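Side-chain contacts in allantoicase (Saccharomyces cerevisiae, PDB 1O59), which catalyses the hydrolysis of allantoate to (S)-ureidoglycolate and urea, letting yeast use purines as secondary nitrogen sources when primary ones are limiting: residues A260-G265 and K348-W353; I274-A279 and Q287-E292; E311-S316 and Y326-S331. All blocks are in the same frame, centred on the assembly; numbering follows the deposited sequence.

Overall arrangement
From the N terminus onward, the chain reaches all three contacts within the second allantoicase repeat. The strand carrying 260-265 comes first, but its partner 348-353 lies near the C terminus, so contact 1 closes the longest loop. Both other contacts nest inside it, and they lie in series without crossing. Contact 2 closes first, joining 274-279 to 287-292 over a short connection; contact 3 then joins 311-316 to 326-331. Each pairs a strand of one antiparallel sheet with a strand of the other. Strand 270-277 runs beside 346-354 and 323-331, and strand 288-294 beside 309-317, so contact 2 touches both of the others, whereas contacts 1 and 3 stay about 6 Å apart at their nearest atoms.

Contact 1 (A260-G265 and K348-W353); sequences AVIQLG and KRIRVW
Ile262 and Ile350 make the tight end of this contact. The CD1 methyl of Ile262 meets the CG2 methyl of Ile350 at 3.9 Å. The two side chains pass alongside one another in opposite senses. The torsion of Ile350 accounts for its part: CG1 is anti to the backbone N (chi1 -172°), which leaves CG2 lodged between N and the carbonyl carbon as the branch presented to Ile262. Two residues further along both segments the packing slackens. Leu264 CD2 lies 4.5 Å from Val352 CB, at the outer limit of apolar contact, and Leu264 already belongs to the loop that follows its strand. With CA atoms 9.5 Å apart at Ile262 and Ile350, the backbones are too far apart to be neighbours in one sheet; this is face-to-face packing of two antiparallel sheets, a beta sandwich consistent with the galactose-binding-like clan of the family. Val337 and Leu339 of strand 336-342 extend the apolar layer. The looser, partly exposed surroundings are the two outer faces, with Gln263 on the outside of one sheet and Arg351 on the outside of the other. Within strand 346-354, Lys348 and Arg349 form a classic beta bulge opposite Asp277. There Arg349 NH1 donates to Lys348 O at 2.9 Å, approaching from above the carbonyl plane, and also hydrogen-bonds to Asp244 O.

Contact 2 (I274-A279 and Q287-E292); sequences IIVDTA and QFITVE
Ile274 and Val291 cross obliquely, and the contact between them is made by the far end of one and a single branch of the other: Ile274 CD1 reaches Val291 CG1 at 4.0 Å. The extension of Ile274 explains this reach, because CD1 is anti to CA about the CB-CG1 bond (chi2 -176°) and the chain runs out to its full length. Val276 meets its partners differently. Its CG2 methyl lies 4.2 Å from Ile289 CD1. The same Val276 CG2 is 4.4 Å from Val291 CG2. Since Ile289 CD1 and Val291 CG2 are themselves 4.0 Å apart, the three methyls form a compact triangle with Val276 at its apex. Val291 thus divides its branches, CG1 going to Ile274 and CG2 to Val276. The axes of strands 274-277 and 288-292 come no closer than 9.7 Å, too far for hydrogen-bonded neighbours, so the strands belong to two facing layers of a beta sandwich. Their directions differ by 144°, a roughly antiparallel but splayed crossing of the layers. All four residues are buried, and Tyr326, on strand 323-331 next to 270-277, touches Ile289 across the interface. Beyond the apolar patch each segment has its own irregularity. Ala279 N donates to Asp277 OD1 at 3.0 Å, forming an Asx turn where strand 270-277 ends; the same carboxylate oxygen forms a salt bridge with Arg238. Gln287 and Phe288 form a classic beta bulge opposite strand 336-342, and the Phe288 ring makes a cation-pi pair with Lys315.

Contact 3 (E311-S316 and Y326-S331); sequences ELVGKS and YEIRKS
Tyr326 and Val313, which with Ile328 bury the most surface here, cross at about a right angle. Val313 CG1 stands over the middle of the phenol ring, 3.9 Å from the centroid of Tyr326 and only 9° off the ring normal, a CH-pi contact onto one face. The second methyl is set nearer the backbone of the tyrosine: Val313 CG2 lies 3.6 Å from Tyr326 CB. That same Val313 CG2 packs against Ile328 CD1 at 3.9 Å, so the valine bridges the two residues. Its chi1 of -180° explains the division, CG1 being anti to the backbone N and CG2 anti to the carbonyl carbon. Toward the phenol end, Ser316 OG comes obliquely to the ring, 3.7 Å from Tyr326 CE1, while donating a hydrogen bond of 2.9 Å to Gly314 O that restrains the hydroxyl's rotation. An alanine in place of Tyr326 would keep the CB contact but would probably leave Val313 CG1 without its aromatic face and open a gap beside Ser316. Leu312 and Val313 form a classic beta bulge opposite Val291, at a corner in strand 309-317, one of the two outermost strands of its sheet within this chain. Strand 323-331 pairs with 270-277 in the facing sheet of the sandwich; between the layers, Val313 also touches Ile289 and Val291, and Tyr326 touches Val276 and Ile289.

Contact 1 (A260-G265 and K348-W353)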
loop_
_atom_site.group_PDB
_atom_site.type_symbol
_atom_site.label_atom_id
_atom_site.label_comp_id
_atom_site.label_asym_id
_atom_site.label_seq_id
_atom_site.Cartn_x
_atom_site.Cartn_y
_atom_site.Cartn_z
ATOM N N ALA A 260 8.944 11.846 7.756
ATOM C CA ALA A 260 7.869 10.919 7.537
ATOM C C ALA A 260 7.348 10.513 8.894
ATOM O O ALA A 260 8.123 10.110 9.749
ATOM C CB ALA A 260 8.388 9.702 6.774
ATOM N N VAL A 261 6.039 10.655 9.096
ATOM C CA VAL A 261 5.373 10.172 10.306
ATOM C C VAL A 261 4.714 8.815 10.078
ATOM O O VAL A 261 3.949 8.611 9.129
ATOM C CB VAL A 261 4.307 11.131 10.824
ATOM C CG1 VAL A 261 3.620 10.539 12.044
ATOM C CG2 VAL A 261 4.917 12.478 11.190
ATOM N N ILE A 262 5.000 7.892 11.001
ATOM C CA ILE A 262 4.466 6.550 10.909
ATOM C C ILE A 262 3.645 6.195 12.134
ATOM O O ILE A 262 4.122 6.327 13.246
ATOM C CB ILE A 262 5.620 5.586 10.657
ATOM C CG1 ILE A 262 6.102 5.779 9.208
ATOM C CG2 ILE A 262 5.196 4.126 10.868
ATOM C CD1 ILE A 262 7.567 5.907 9.145
ATOM N N GLN A 263 2.386 5.801 11.922
ATOM C CA GLN A 263 1.615 5.202 12.985
ATOM C C GLN A 263 2.009 3.740 13.090
ATOM O O GLN A 263 1.926 2.996 12.115
ATOM C CB GLN A 263 0.121 5.305 12.723
ATOM C CG GLN A 263 -0.714 4.817 13.896
ATOM C CD GLN A 263 -2.121 5.351 13.901
ATOM O OE1 GLN A 263 -2.354 6.483 13.568
ATOM N NE2 GLN A 263 -3.047 4.540 14.305
ATOM N N LEU A 264 2.447 3.357 14.283
ATOM C CA LEU A 264 2.814 1.994 14.604
ATOM C C LEU A 264 1.575 1.120 14.660
ATOM O O LEU A 264 0.459 1.609 14.864
ATOM C CB LEU A 264 3.523 1.944 15.958
ATOM C CG LEU A 264 4.807 2.781 16.135
ATOM C CD1 LEU A 264 5.409 2.588 17.557
ATOM C CD2 LEU A 264 5.838 2.449 15.055
ATOM N N GLY A 265 1.779 -0.185 14.486
ATOM C CA GLY A 265 0.682 -1.142 14.452
ATOM C C GLY A 265 -0.030 -1.262 15.775
ATOM O O GLY A 265 -1.162 -1.730 15.829
ATOM N N LYS A 348 15.286 3.244 2.250
ATOM C CA LYS A 348 14.453 2.094 1.845
ATOM C C LYS A 348 13.413 1.667 2.911
ATOM O O LYS A 348 12.261 1.453 2.598
ATOM C CB LYS A 348 15.337 0.900 1.479
ATOM C CG LYS A 348 14.665 -0.193 0.652
ATOM C CD LYS A 348 14.167 0.335 -0.706
ATOM C CE LYS A 348 15.233 0.313 -1.743
ATOM N NZ LYS A 348 15.396 -1.102 -2.236
ATOM N N ARG A 349 13.851 1.500 4.155
ATOM C CA ARG A 349 12.982 0.980 5.190
ATOM C C ARG A 349 13.281 1.574 6.531
ATOM O O ARG A 349 14.404 2.056 6.792
ATOM C CB ARG A 349 13.131 -0.529 5.313
ATOM C CG ARG A 349 12.831 -1.320 4.039
ATOM C CD ARG A 349 11.368 -1.427 3.659
ATOM N NE ARG A 349 11.248 -2.294 2.499
ATOM C CZ ARG A 349 11.163 -1.898 1.254
ATOM N NH1 ARG A 349 11.157 -0.628 0.930
ATOM N NH2 ARG A 349 11.129 -2.793 0.301
ATOM N N ILE A 350 12.245 1.557 7.375
ATOM C CA ILE A 350 12.420 1.712 8.820
ATOM C C ILE A 350 11.711 0.596 9.606
ATOM O O ILE A 350 10.587 0.164 9.297
ATOM C CB ILE A 350 12.036 3.141 9.323
ATOM C CG1 ILE A 350 12.427 3.280 10.811
ATOM C CG2 ILE A 350 10.542 3.451 9.129
ATOM C CD1 ILE A 350 12.333 4.692 11.330
ATOM N N ARG A 351 12.435 0.094 10.595
ATOM C CA ARG A 351 11.991 -1.033 11.386
ATOM C C ARG A 351 12.072 -0.565 12.790
ATOM O O ARG A 351 13.071 0.030 13.160
ATOM C CB ARG A 351 12.896 -2.269 11.231
ATOM C CG ARG A 351 13.295 -2.597 9.828
ATOM C CD ARG A 351 12.127 -2.786 8.918
ATOM N NE ARG A 351 12.481 -3.490 7.712
ATOM C CZ ARG A 351 11.645 -3.752 6.722
ATOM N NH1 ARG A 351 10.377 -3.349 6.786
ATOM N NH2 ARG A 351 12.090 -4.428 5.660
ATOM N N VAL A 352 11.028 -0.835 13.555
ATOM C CA VAL A 352 10.961 -0.480 14.960
ATOM C C VAL A 352 10.599 -1.738 15.720
ATOM O O VAL A 352 9.417 -2.085 15.875
ATOM C CB VAL A 352 9.915 0.625 15.208
ATOM C CG1 VAL A 352 9.900 1.026 16.649
ATOM C CG2 VAL A 352 10.210 1.841 14.313
ATOM N N TRP A 353 11.632 -2.431 16.178
ATOM C CA TRP A 353 11.444 -3.661 16.929
ATOM C C TRP A 353 11.208 -3.423 18.428
ATOM O O TRP A 353 11.958 -2.722 19.089
ATOM C CB TRP A 353 12.632 -4.569 16.740
ATOM C CG TRP A 353 12.702 -5.196 15.385
ATOM C CD1 TRP A 353 13.399 -4.752 14.321
ATOM C CD2 TRP A 353 12.086 -6.425 14.979
ATOM N NE1 TRP A 353 13.244 -5.609 13.259
ATOM C CE2 TRP A 353 12.456 -6.659 13.649
ATOM C CE3 TRP A 353 11.263 -7.350 15.610
ATOM C CZ2 TRP A 353 12.017 -7.760 12.937
ATOM C CZ3 TRP A 353 10.824 -8.443 14.901
ATOM C CH2 TRP A 353 11.210 -8.644 13.583
#

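Contact 2 (I274-A279 and Q287-E292)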
loop_
_atom_site.group_PDB
_atom_site.type_symbol
_atom_site.label_atom_id
_atom_site.label_comp_id
_atom_site.label_asym_id
_atom_site.label_seq_id
_atom_site.Cartn_x
_atom_site.Cartn_y
_atom_site.Cartn_z
ATOM N N ILE A 274 15.861 0.131 16.648
ATOM C CA ILE A 274 15.397 0.798 15.440
ATOM C C ILE A 274 16.422 0.622 14.311
ATOM O O ILE A 274 17.619 0.736 14.506
ATOM C CB ILE A 274 15.062 2.263 15.709
ATOM C CG1 ILE A 274 13.908 2.331 16.725
ATOM C CG2 ILE A 274 14.683 2.950 14.410
ATOM C CD1 ILE A 274 13.373 3.739 17.045
ATOM N N ILE A 275 15.911 0.292 13.134
ATOM C CA ILE A 275 16.734 0.066 11.948
ATOM C C ILE A 275 16.327 1.024 10.825
ATOM O O ILE A 275 15.177 1.074 10.432
ATOM C CB ILE A 275 16.613 -1.395 11.458
ATOM C CG1 ILE A 275 16.875 -2.379 12.605
ATOM C CG2 ILE A 275 17.581 -1.629 10.302
ATOM C CD1 ILE A 275 16.734 -3.838 12.171
ATOM N N VAL A 276 17.293 1.782 10.331
ATOM C CA VAL A 276 17.098 2.650 9.183
ATOM C C VAL A 276 17.988 2.126 8.051
ATOM O O VAL A 276 19.221 2.047 8.176
ATOM C CB VAL A 276 17.414 4.091 9.555
ATOM C CG1 VAL A 276 17.224 5.013 8.394
ATOM C CG2 VAL A 276 16.527 4.526 10.664
ATOM N N ASP A 277 17.326 1.749 6.959
ATOM C CA ASP A 277 17.948 1.055 5.845
ATOM C C ASP A 277 17.984 1.916 4.597
ATOM O O ASP A 277 16.937 2.313 4.071
ATOM C CB ASP A 277 17.146 -0.206 5.565
ATOM C CG ASP A 277 17.838 -1.157 4.624
ATOM O OD1 ASP A 277 18.957 -0.887 4.084
ATOM O OD2 ASP A 277 17.316 -2.260 4.419
ATOM N N THR A 278 19.194 2.205 4.129
ATOM C CA THR A 278 19.410 2.989 2.901
ATOM C C THR A 278 19.781 2.121 1.694
ATOM O O THR A 278 20.408 2.593 0.768
ATOM C CB THR A 278 20.519 4.013 3.149
ATOM O OG1 THR A 278 21.685 3.357 3.667
ATOM C CG2 THR A 278 20.099 5.012 4.249
ATOM N N ALA A 279 19.400 0.845 1.731
ATOM C CA ALA A 279 19.587 -0.087 0.611
ATOM C C ALA A 279 19.335 0.602 -0.728
ATOM O O ALA A 279 18.314 1.273 -0.906
ATOM C CB ALA A 279 18.675 -1.326 0.757
ATOM N N GLN A 287 22.445 12.561 4.782
ATOM C CA GLN A 287 23.695 12.796 5.454
ATOM C C GLN A 287 23.572 12.411 6.921
ATOM O O GLN A 287 24.519 11.879 7.494
ATOM C CB GLN A 287 24.094 14.256 5.305
ATOM C CG GLN A 287 25.382 14.582 5.938
ATOM C CD GLN A 287 25.766 15.975 5.692
ATOM O OE1 GLN A 287 24.915 16.820 5.414
ATOM N NE2 GLN A 287 27.055 16.238 5.755
ATOM N N PHE A 288 22.403 12.689 7.513
ATOM C CA PHE A 288 22.093 12.296 8.886
ATOM C C PHE A 288 20.659 11.906 8.975
ATOM O O PHE A 288 19.885 12.194 8.068
ATOM C CB PHE A 288 22.246 13.456 9.866
ATOM C CG PHE A 288 23.614 14.053 9.925
ATOM C CD1 PHE A 288 24.628 13.435 10.651
ATOM C CD2 PHE A 288 23.877 15.269 9.307
ATOM C CE1 PHE A 288 25.883 14.001 10.745
ATOM C CE2 PHE A 288 25.139 15.842 9.386
ATOM C CZ PHE A 288 26.137 15.196 10.107
ATOM N N ILE A 289 20.297 11.281 10.100
ATOM C CA ILE A 289 18.890 11.003 10.443
ATOM C C ILE A 289 18.634 11.191 11.940
ATOM O O ILE A 289 19.540 11.161 12.750
ATOM C CB ILE A 289 18.414 9.553 9.989
ATOM C CG1 ILE A 289 19.114 8.455 10.787
ATOM C CG2 ILE A 289 18.596 9.319 8.487
ATOM C CD1 ILE A 289 18.402 8.041 12.038
ATOM N N THR A 290 17.369 11.394 12.276
ATOM C CA THR A 290 16.894 11.251 13.646
ATOM C C THR A 290 15.590 10.459 13.616
ATOM O O THR A 290 14.952 10.367 12.593
ATOM C CB THR A 290 16.653 12.639 14.362
ATOM O OG1 THR A 290 15.617 13.375 13.694
ATOM C CG2 THR A 290 17.869 13.553 14.327
ATOM N N VAL A 291 15.207 9.900 14.750
ATOM C CA VAL A 291 13.927 9.264 14.882
ATOM C C VAL A 291 13.319 9.748 16.194
ATOM O O VAL A 291 13.966 9.661 17.229
ATOM C CB VAL A 291 14.043 7.734 14.907
ATOM C CG1 VAL A 291 12.652 7.100 14.964
ATOM C CG2 VAL A 291 14.843 7.223 13.698
ATOM N N GLU A 292 12.104 10.294 16.138
ATOM C CA GLU A 292 11.345 10.641 17.335
ATOM C C GLU A 292 10.144 9.759 17.429
ATOM O O GLU A 292 9.682 9.224 16.416
ATOM C CB GLU A 292 10.850 12.071 17.275
ATOM C CG GLU A 292 11.978 13.086 17.188
ATOM C CD GLU A 292 11.839 13.945 15.955
ATOM O OE1 GLU A 292 11.301 15.077 16.166
ATOM O OE2 GLU A 292 12.216 13.449 14.809
#

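Contact 3 (E311-S316 and Y326-S331)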
loop_
_atom_site.group_PDB
_atom_site.type_symbol
_atom_site.label_atom_id
_atom_site.label_comp_id
_atom_site.label_asym_id
_atom_site.label_seq_id
_atom_site.Cartn_x
_atom_site.Cartn_y
_atom_site.Cartn_z
ATOM N N GLU A 311 12.796 12.316 21.642
ATOM C CA GLU A 311 13.837 11.699 20.839
ATOM C C GLU A 311 13.967 10.208 21.104
ATOM O O GLU A 311 13.984 9.799 22.258
ATOM C CB GLU A 311 15.168 12.357 21.152
ATOM C CG GLU A 311 16.396 11.657 20.573
ATOM C CD GLU A 311 17.652 12.486 20.795
ATOM O OE1 GLU A 311 17.909 13.410 19.979
ATOM O OE2 GLU A 311 18.367 12.233 21.791
ATOM N N LEU A 312 14.082 9.412 20.034
ATOM C CA LEU A 312 14.446 7.990 20.143
ATOM C C LEU A 312 15.835 7.757 19.574
ATOM O O LEU A 312 16.644 7.088 20.188
ATOM C CB LEU A 312 13.443 7.092 19.409
ATOM C CG LEU A 312 11.986 7.156 19.848
ATOM C CD1 LEU A 312 11.147 6.434 18.842
ATOM C CD2 LEU A 312 11.829 6.586 21.221
ATOM N N VAL A 313 16.085 8.287 18.382
ATOM C CA VAL A 313 17.434 8.369 17.831
ATOM C C VAL A 313 17.820 9.828 17.568
ATOM O O VAL A 313 17.105 10.570 16.904
ATOM C CB VAL A 313 17.597 7.523 16.556
ATOM C CG1 VAL A 313 19.013 7.633 16.024
ATOM C CG2 VAL A 313 17.255 6.062 16.840
ATOM N N GLY A 314 18.942 10.224 18.168
ATOM C CA GLY A 314 19.538 11.530 17.981
ATOM C C GLY A 314 20.297 11.574 16.686
ATOM O O GLY A 314 20.381 10.577 15.980
ATOM N N LYS A 315 20.831 12.753 16.368
ATOM C CA LYS A 315 21.428 13.015 15.052
ATOM C C LYS A 315 22.512 11.981 14.816
ATOM O O LYS A 315 23.442 11.880 15.608
ATOM C CB LYS A 315 21.986 14.443 14.987
ATOM C CG LYS A 315 22.400 14.928 13.596
ATOM C CD LYS A 315 22.604 16.441 13.604
ATOM C CE LYS A 315 23.328 16.955 12.347
ATOM N NZ LYS A 315 24.456 17.931 12.643
ATOM N N SER A 316 22.364 11.205 13.741
ATOM C CA SER A 316 23.210 10.054 13.475
ATOM C C SER A 316 23.638 10.103 12.041
ATOM O O SER A 316 22.797 10.214 11.153
ATOM C CB SER A 316 22.432 8.752 13.699
ATOM O OG SER A 316 22.167 8.542 15.068
ATOM N N TYR A 326 20.054 1.012 15.566
ATOM C CA TYR A 326 20.109 1.781 16.800
ATOM C C TYR A 326 19.478 0.959 17.911
ATOM O O TYR A 326 18.288 0.679 17.893
ATOM C CB TYR A 326 19.406 3.126 16.610
ATOM C CG TYR A 326 19.944 3.840 15.404
ATOM C CD1 TYR A 326 21.226 4.372 15.394
ATOM C CD2 TYR A 326 19.210 3.899 14.238
ATOM C CE1 TYR A 326 21.729 5.003 14.262
ATOM C CE2 TYR A 326 19.698 4.513 13.094
ATOM C CZ TYR A 326 20.943 5.074 13.100
ATOM O OH TYR A 326 21.380 5.701 11.948
ATOM N N GLU A 327 20.291 0.545 18.868
ATOM C CA GLU A 327 19.760 -0.166 20.022
ATOM C C GLU A 327 19.283 0.849 21.040
ATOM O O GLU A 327 20.017 1.729 21.438
ATOM C CB GLU A 327 20.753 -1.194 20.560
ATOM C CG GLU A 327 20.560 -2.534 19.820
ATOM C CD GLU A 327 21.834 -3.352 19.608
ATOM O OE1 GLU A 327 22.744 -3.278 20.481
ATOM O OE2 GLU A 327 21.910 -4.094 18.580
ATOM N N ILE A 328 17.999 0.765 21.350
ATOM C CA ILE A 328 17.285 1.758 22.132
ATOM C C ILE A 328 17.057 1.170 23.517
ATOM O O ILE A 328 17.386 1.794 24.501
ATOM C CB ILE A 328 15.910 2.131 21.441
ATOM C CG1 ILE A 328 16.140 2.728 20.070
ATOM C CG2 ILE A 328 15.156 3.162 22.234
ATOM C CD1 ILE A 328 17.196 3.850 20.082
ATOM N N ARG A 329 16.480 -0.029 23.547
ATOM C CA ARG A 329 16.188 -0.766 24.757
ATOM C C ARG A 329 15.545 0.114 25.808
ATOM O O ARG A 329 16.017 0.210 26.925
ATOM C CB ARG A 329 17.452 -1.419 25.274
ATOM C CG ARG A 329 18.064 -2.366 24.280
ATOM C CD ARG A 329 18.870 -3.479 24.925
ATOM N NE ARG A 329 19.370 -4.410 23.913
ATOM C CZ ARG A 329 20.587 -4.359 23.343
ATOM N NH1 ARG A 329 21.488 -3.438 23.705
ATOM N NH2 ARG A 329 20.915 -5.271 22.418
ATOM N N LYS A 330 14.453 0.764 25.424
ATOM C CA LYS A 330 13.796 1.739 26.280
ATOM C C LYS A 330 12.326 1.393 26.476
ATOM O O LYS A 330 11.567 1.213 25.525
ATOM C CB LYS A 330 13.944 3.165 25.696
ATOM C CG LYS A 330 14.129 4.276 26.788
ATOM C CD LYS A 330 14.414 5.661 26.158
ATOM N N SER A 331 11.935 1.300 27.736
ATOM C CA SER A 331 10.540 1.165 28.088
ATOM C C SER A 331 9.917 2.516 27.822
ATOM O O SER A 331 10.213 3.493 28.508
ATOM C CB SER A 331 10.397 0.748 29.544
ATOM O OG SER A 331 11.275 -0.326 29.806
#